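Local coordinates for inactive Zymogen C11 Protease (Parabacteroides distasonis, PDB 6MZO), which is the inactive zymogen of a clostripain-like (C11) cysteine protease, which in its active form would probably cleave peptide bonds, at residues E79-A82 and S83-S87; E289-N292 and A293-R296. One frame throughout, in Å; residues are numbered along the deposited sequence.

Contact 1: E79-A82 and S83-S87; sequences ETYA and SNQNS
Gln85 reaches back along the chain to lay its amide alongside Tyr81, with only NE2 over the ring face. Gln85 CB sits 3.3 Å from the carbonyl oxygen of Ala82. CG then stands opposite the backbone N (chi1 -179°) and the chain runs on extended, which carries the terminal amide across to the tyrosine. Strand 72-80, an outermost strand of the large mixed sheet, has just ended here, and the chain reverses through a type I beta turn from Ala82 to Gln85 on its way to helix 90-103. The turn is closed by Gln85 N bonding to Ala82 O at 3.2 Å. Further out, Gln85 CD packs on Tyr81 CB at 3.7 Å, and Gln85 OE1 lies 3.5 Å from that same CB. Gln85 NE2 comes down on one face of the ring and approaches Tyr81 CD1 to 3.4 Å; the amide and ring planes are 34° apart, so the two groups are inclined rather than stacked flat. CG of Glu79 covers the opposite face, and the ring lies between a methylene and an amide nitrogen, both offset toward its rim. The polar end of Gln85 is fixed from outside as well, since OE1 is hydrogen-bonded to Tyr53 OH. Within the turn, Asn84 OD1 lies 3.2 Å from Ala82 CB, while Tyr81 also rests on Gln95 and Ile96 of helix 90-103.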
ATOM      1  N   GLU A  79     -17.537 -17.609  -8.204  1.00 41.39           N
ATOM      2  CA  GLU A  79     -18.460 -16.847  -9.017  1.00 45.17           C
ATOM      3  C   GLU A  79     -17.736 -16.261 -10.194  1.00 43.97           C
ATOM      4  O   GLU A  79     -16.586 -15.809 -10.069  1.00 44.80           O
ATOM      5  CB  GLU A  79     -19.145 -15.771  -8.197  1.00 47.11           C
ATOM      6  CG  GLU A  79     -20.199 -15.024  -9.008  1.00 59.23           C
ATOM      7  CD  GLU A  79     -21.211 -14.331  -8.137  1.00 69.23           C
ATOM      8  OE1 GLU A  79     -20.889 -14.060  -6.959  1.00 71.18           O
ATOM      9  OE2 GLU A  79     -22.333 -14.077  -8.630  1.00 75.33           O
ATOM     10  N   THR A  80     -18.402 -16.246 -11.338  1.00 41.97           N
ATOM     11  CA  THR A  80     -17.821 -15.623 -12.513  1.00 50.10           C
ATOM     12  C   THR A  80     -18.763 -14.471 -12.849  1.00 57.95           C
ATOM     13  O   THR A  80     -19.950 -14.692 -13.050  1.00 65.05           O
ATOM     14  CB  THR A  80     -17.695 -16.612 -13.666  1.00 52.44           C
ATOM     15  OG1 THR A  80     -16.749 -17.620 -13.338  1.00 49.81           O
ATOM     16  CG2 THR A  80     -17.254 -15.932 -14.959  1.00 57.15           C
ATOM     17  N   TYR A  81     -18.248 -13.243 -12.866  1.00 52.79           N
ATOM     18  CA  TYR A  81     -19.106 -12.062 -12.932  1.00 49.37           C
ATOM     19  C   TYR A  81     -19.320 -11.620 -14.374  1.00 51.14           C
ATOM     20  O   TYR A  81     -18.614 -12.097 -15.256  1.00 50.52           O
ATOM     21  CB  TYR A  81     -18.495 -10.944 -12.094  1.00 44.71           C
ATOM     22  CG  TYR A  81     -18.507 -11.286 -10.628  1.00 42.23           C
ATOM     23  CD1 TYR A  81     -19.636 -11.031  -9.859  1.00 47.65           C
ATOM     24  CD2 TYR A  81     -17.384 -11.835 -10.014  1.00 39.27           C
ATOM     25  CE1 TYR A  81     -19.663 -11.341  -8.516  1.00 48.01           C
ATOM     26  CE2 TYR A  81     -17.386 -12.122  -8.700  1.00 40.77           C
ATOM     27  CZ  TYR A  81     -18.552 -11.891  -7.947  1.00 46.52           C
ATOM     28  OH  TYR A  81     -18.606 -12.174  -6.584  1.00 49.29           O
ATOM     29  N   ALA A  82     -20.318 -10.765 -14.628  1.00 58.14           N
ATOM     30  CA  ALA A  82     -20.524 -10.255 -15.981  1.00 63.13           C
ATOM     31  C   ALA A  82     -19.339  -9.357 -16.333  1.00 66.04           C
ATOM     32  O   ALA A  82     -18.660  -8.835 -15.438  1.00 56.73           O
ATOM     33  CB  ALA A  82     -21.839  -9.501 -16.097  1.00 68.92           C
ATOM     34  N   SER A  83     -19.057  -9.172 -17.621  1.00 75.34           N
ATOM     35  CA  SER A  83     -17.817  -8.467 -17.946  1.00 80.58           C
ATOM     36  C   SER A  83     -17.992  -6.949 -17.809  1.00 77.25           C
ATOM     37  O   SER A  83     -17.006  -6.205 -17.860  1.00 81.14           O
ATOM     38  CB  SER A  83     -17.310  -8.821 -19.346  1.00 88.78           C
ATOM     39  OG  SER A  83     -16.157  -8.047 -19.645  1.00 91.24           O
ATOM     40  N   ASN A  84     -19.222  -6.483 -17.588  1.00 70.27           N
ATOM     41  CA  ASN A  84     -19.415  -5.053 -17.280  1.00 67.10           C
ATOM     42  C   ASN A  84     -19.132  -4.708 -15.826  1.00 60.23           C
ATOM     43  O   ASN A  84     -19.330  -3.567 -15.404  1.00 59.84           O
ATOM     44  CB  ASN A  84     -20.823  -4.595 -17.631  1.00 69.24           C
ATOM     45  CG  ASN A  84     -21.874  -5.268 -16.790  1.00 70.99           C
ATOM     46  OD1 ASN A  84     -21.599  -6.272 -16.148  1.00 69.07           O
ATOM     47  ND2 ASN A  84     -23.111  -4.777 -16.861  1.00 75.54           N
ATOM     48  N   GLN A  85     -18.678  -5.696 -15.063  1.00 54.42           N
ATOM     49  CA  GLN A  85     -18.280  -5.436 -13.725  1.00 54.88           C
ATOM     50  C   GLN A  85     -16.968  -4.681 -13.832  1.00 54.41           C
ATOM     51  O   GLN A  85     -16.005  -5.170 -14.433  1.00 53.92           O
ATOM     52  CB  GLN A  85     -18.135  -6.732 -12.940  1.00 51.65           C
ATOM     53  CG  GLN A  85     -17.728  -6.444 -11.511  1.00 52.71           C
ATOM     54  CD  GLN A  85     -17.424  -7.670 -10.681  1.00 55.66           C
ATOM     55  OE1 GLN A  85     -16.453  -8.368 -10.927  1.00 55.95           O
ATOM     56  NE2 GLN A  85     -18.236  -7.905  -9.663  1.00 57.10           N
ATOM     57  N   ASN A  86     -16.929  -3.483 -13.273  1.00 53.19           N
ATOM     58  CA  ASN A  86     -15.688  -2.706 -13.247  1.00 50.99           C
ATOM     59  C   ASN A  86     -14.854  -3.001 -12.013  1.00 47.72           C
ATOM     60  O   ASN A  86     -15.203  -2.597 -10.906  1.00 47.70           O
ATOM     61  CB  ASN A  86     -16.000  -1.222 -13.306  1.00 53.58           C
ATOM     62  CG  ASN A  86     -14.759  -0.365 -13.309  1.00 57.39           C
ATOM     63  OD1 ASN A  86     -13.639  -0.855 -13.440  1.00 54.96           O
ATOM     64  ND2 ASN A  86     -14.961   0.944 -13.195  1.00 64.57           N
ATOM     65  N   SER A  87     -13.734  -3.683 -12.203  1.00 45.16           N
ATOM     66  CA  SER A  87     -12.959  -4.092 -11.054  1.00 44.41           C
ATOM     67  C   SER A  87     -12.190  -2.925 -10.436  1.00 42.06           C
ATOM     68  O   SER A  87     -11.765  -3.026  -9.300  1.00 40.44           O
ATOM     69  CB  SER A  87     -11.993  -5.209 -11.437  1.00 50.39           C
ATOM     70  OG  SER A  87     -11.001  -4.728 -12.336  1.00 58.12           O
TER

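Contact 2: E289-N292 and A293-R296; sequences EQYN and AFKR
The carbonyl oxygen of Gln290 accepts the amide N of Phe294 at 2.8 Å, the shortest of four successive i to i+4 hydrogen bonds that define this part of alpha-helix 288-301. Glu289, Tyr291 and Asn292 give their carbonyls in the same way to Ala293, Lys295 and Arg296. On one flank of the helix the side chain of Lys295 folds over the ring of Tyr291. Lys295 CD comes within 4.0 Å of Tyr291 CZ, and the bend at chi3 (-83°) swings Lys295 CE over the ring face, 3.8 Å from the Tyr291 centroid and 24° off the normal, a CH-pi contact. It is offset toward the CD2–CE2 side, Tyr291 CE2 being 3.5 Å from Lys295 CE. The phenol oxygen is satisfied outside the two segments: Tyr291 OH is hydrogen-bonded to Asp279 of helix 278-283. Phe294 meets the tyrosine at a slant, Phe294 CD2 to Tyr291 CD1 at 4.0 Å, and reaches both neighbouring helices, 278-283 through an edge-to-face pair with Phe278 and 235-246 at Cys242; Gln290 and Ala293 also rest on the latter. Lys295, partly exposed, also touches Asp279. Asn292 and Lys295 run side by side and point the same way, their polar ends joined by a water that accepts from Lys295 NZ at 2.7 Å and donates a weak bond to Asn292 OD1 at 3.4 Å.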
ATOM      1  N   GLU A 289      12.995  20.837  18.914  1.00 41.15           N
ATOM      2  CA  GLU A 289      12.055  20.185  19.827  1.00 41.31           C
ATOM      3  C   GLU A 289      10.957  19.410  19.086  1.00 39.35           C
ATOM      4  O   GLU A 289      10.684  18.234  19.364  1.00 38.74           O
ATOM      5  CB  GLU A 289      11.425  21.236  20.736  1.00 46.80           C
ATOM      6  CG  GLU A 289      10.583  20.672  21.856  1.00 59.20           C
ATOM      7  CD  GLU A 289      10.150  21.753  22.849  1.00 70.64           C
ATOM      8  OE1 GLU A 289       8.931  21.880  23.097  1.00 73.61           O
ATOM      9  OE2 GLU A 289      11.021  22.461  23.405  1.00 75.78           O
ATOM     10  N   GLN A 290      10.312  20.067  18.113  1.00 37.48           N
ATOM     11  CA  GLN A 290       9.324  19.386  17.276  1.00 32.65           C
ATOM     12  C   GLN A 290       9.890  18.184  16.518  1.00 30.56           C
ATOM     13  O   GLN A 290       9.220  17.157  16.365  1.00 31.77           O
ATOM     14  CB  GLN A 290       8.748  20.403  16.263  1.00 33.54           C
ATOM     15  CG  GLN A 290       7.931  21.477  16.939  1.00 33.97           C
ATOM     16  CD  GLN A 290       7.684  22.697  16.068  1.00 36.80           C
ATOM     17  OE1 GLN A 290       8.270  22.859  14.981  1.00 34.56           O
ATOM     18  NE2 GLN A 290       6.826  23.586  16.559  1.00 38.62           N
ATOM     19  N   TYR A 291      11.117  18.315  16.006  1.00 31.16           N
ATOM     20  CA  TYR A 291      11.742  17.222  15.271  1.00 29.52           C
ATOM     21  C   TYR A 291      11.999  16.039  16.194  1.00 32.08           C
ATOM     22  O   TYR A 291      11.753  14.889  15.775  1.00 31.45           O
ATOM     23  CB  TYR A 291      13.037  17.671  14.606  1.00 34.23           C
ATOM     24  CG  TYR A 291      13.661  16.679  13.630  1.00 32.86           C
ATOM     25  CD1 TYR A 291      12.906  16.024  12.647  1.00 30.13           C
ATOM     26  CD2 TYR A 291      15.017  16.447  13.658  1.00 38.31           C
ATOM     27  CE1 TYR A 291      13.503  15.116  11.753  1.00 30.05           C
ATOM     28  CE2 TYR A 291      15.632  15.576  12.761  1.00 38.95           C
ATOM     29  CZ  TYR A 291      14.879  14.924  11.808  1.00 34.98           C
ATOM     30  OH  TYR A 291      15.543  14.076  10.947  1.00 33.54           O
ATOM     31  N   ASN A 292      12.431  16.282  17.435  1.00 36.32           N
ATOM     32  CA  ASN A 292      12.691  15.160  18.342  1.00 40.77           C
ATOM     33  C   ASN A 292      11.365  14.470  18.655  1.00 39.25           C
ATOM     34  O   ASN A 292      11.300  13.236  18.678  1.00 37.58           O
ATOM     35  CB  ASN A 292      13.398  15.636  19.608  1.00 45.08           C
ATOM     36  CG  ASN A 292      14.878  15.975  19.355  1.00 47.03           C
ATOM     37  OD1 ASN A 292      15.478  15.547  18.352  1.00 50.28           O
ATOM     38  ND2 ASN A 292      15.458  16.733  20.246  1.00 47.68           N
ATOM     39  N   ALA A 293      10.304  15.262  18.846  1.00 37.95           N
ATOM     40  CA  ALA A 293       8.964  14.678  19.117  1.00 36.33           C
ATOM     41  C   ALA A 293       8.473  13.851  17.923  1.00 34.55           C
ATOM     42  O   ALA A 293       7.911  12.755  18.076  1.00 33.27           O
ATOM     43  CB  ALA A 293       7.956  15.747  19.438  1.00 38.05           C
ATOM     44  N   PHE A 294       8.661  14.414  16.730  1.00 29.86           N
ATOM     45  CA  PHE A 294       8.319  13.708  15.482  1.00 27.18           C
ATOM     46  C   PHE A 294       9.056  12.379  15.385  1.00 29.12           C
ATOM     47  O   PHE A 294       8.438  11.347  15.098  1.00 29.51           O
ATOM     48  CB  PHE A 294       8.649  14.616  14.282  1.00 26.40           C
ATOM     49  CG  PHE A 294       8.605  13.909  12.987  1.00 24.56           C
ATOM     50  CD1 PHE A 294       7.406  13.680  12.349  1.00 24.41           C
ATOM     51  CD2 PHE A 294       9.811  13.446  12.401  1.00 25.94           C
ATOM     52  CE1 PHE A 294       7.376  13.024  11.038  1.00 25.06           C
ATOM     53  CE2 PHE A 294       9.805  12.805  11.149  1.00 22.09           C
ATOM     54  CZ  PHE A 294       8.604  12.555  10.484  1.00 22.75           C
ATOM     55  N   LYS A 295      10.366  12.386  15.621  1.00 29.79           N
ATOM     56  CA  LYS A 295      11.141  11.113  15.605  1.00 28.72           C
ATOM     57  C   LYS A 295      10.624  10.072  16.580  1.00 31.85           C
ATOM     58  O   LYS A 295      10.539   8.872  16.212  1.00 32.04           O
ATOM     59  CB  LYS A 295      12.628  11.401  15.834  1.00 32.67           C
ATOM     60  CG  LYS A 295      13.240  12.032  14.556  1.00 37.47           C
ATOM     61  CD  LYS A 295      14.771  12.118  14.642  1.00 43.64           C
ATOM     62  CE  LYS A 295      15.219  13.352  15.397  1.00 53.37           C
ATOM     63  NZ  LYS A 295      16.719  13.446  15.410  1.00 58.88           N
ATOM     64  N   ARG A 296      10.219  10.511  17.766  1.00 31.51           N
ATOM     65  CA  ARG A 296       9.647   9.550  18.728  1.00 33.63           C
ATOM     66  C   ARG A 296       8.310   8.964  18.253  1.00 32.25           C
ATOM     67  O   ARG A 296       8.057   7.759  18.454  1.00 33.85           O
ATOM     68  CB  ARG A 296       9.482  10.213  20.077  1.00 37.49           C
ATOM     69  CG  ARG A 296      10.808  10.429  20.776  1.00 46.34           C
ATOM     70  CD  ARG A 296      10.596  10.859  22.207  1.00 58.88           C
ATOM     71  NE  ARG A 296      11.782  10.533  23.002  1.00 69.20           N
ATOM     72  CZ  ARG A 296      12.294  11.294  23.970  1.00 76.39           C
ATOM     73  NH1 ARG A 296      11.730  12.449  24.308  1.00 78.28           N
ATOM     74  NH2 ARG A 296      13.385  10.890  24.605  1.00 80.45           N
TER
HETATM   75  O   HOH W   1      17.960  15.708  16.048  1.00 60.46           O

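In the fold
Both contacts are local and lie at the surface, on opposite sides of the chain's centre, with their own centres about 49 Å apart. Contact 1 belongs to the loop between edge strand 72-80 and helix 90-103, at one end of the large mixed sheet; contact 2 lies within a single helix, 288-301, which leads into strand 302-307 at the sheet's other edge. None of the touching residues in contact 1 is buried, whereas contact 2 has one, Phe294. A tyrosine is central to each, but its ring meets an amide in the irregular loop and a lysine methylene in the helix, where the backbone bonding is also regular and repeated.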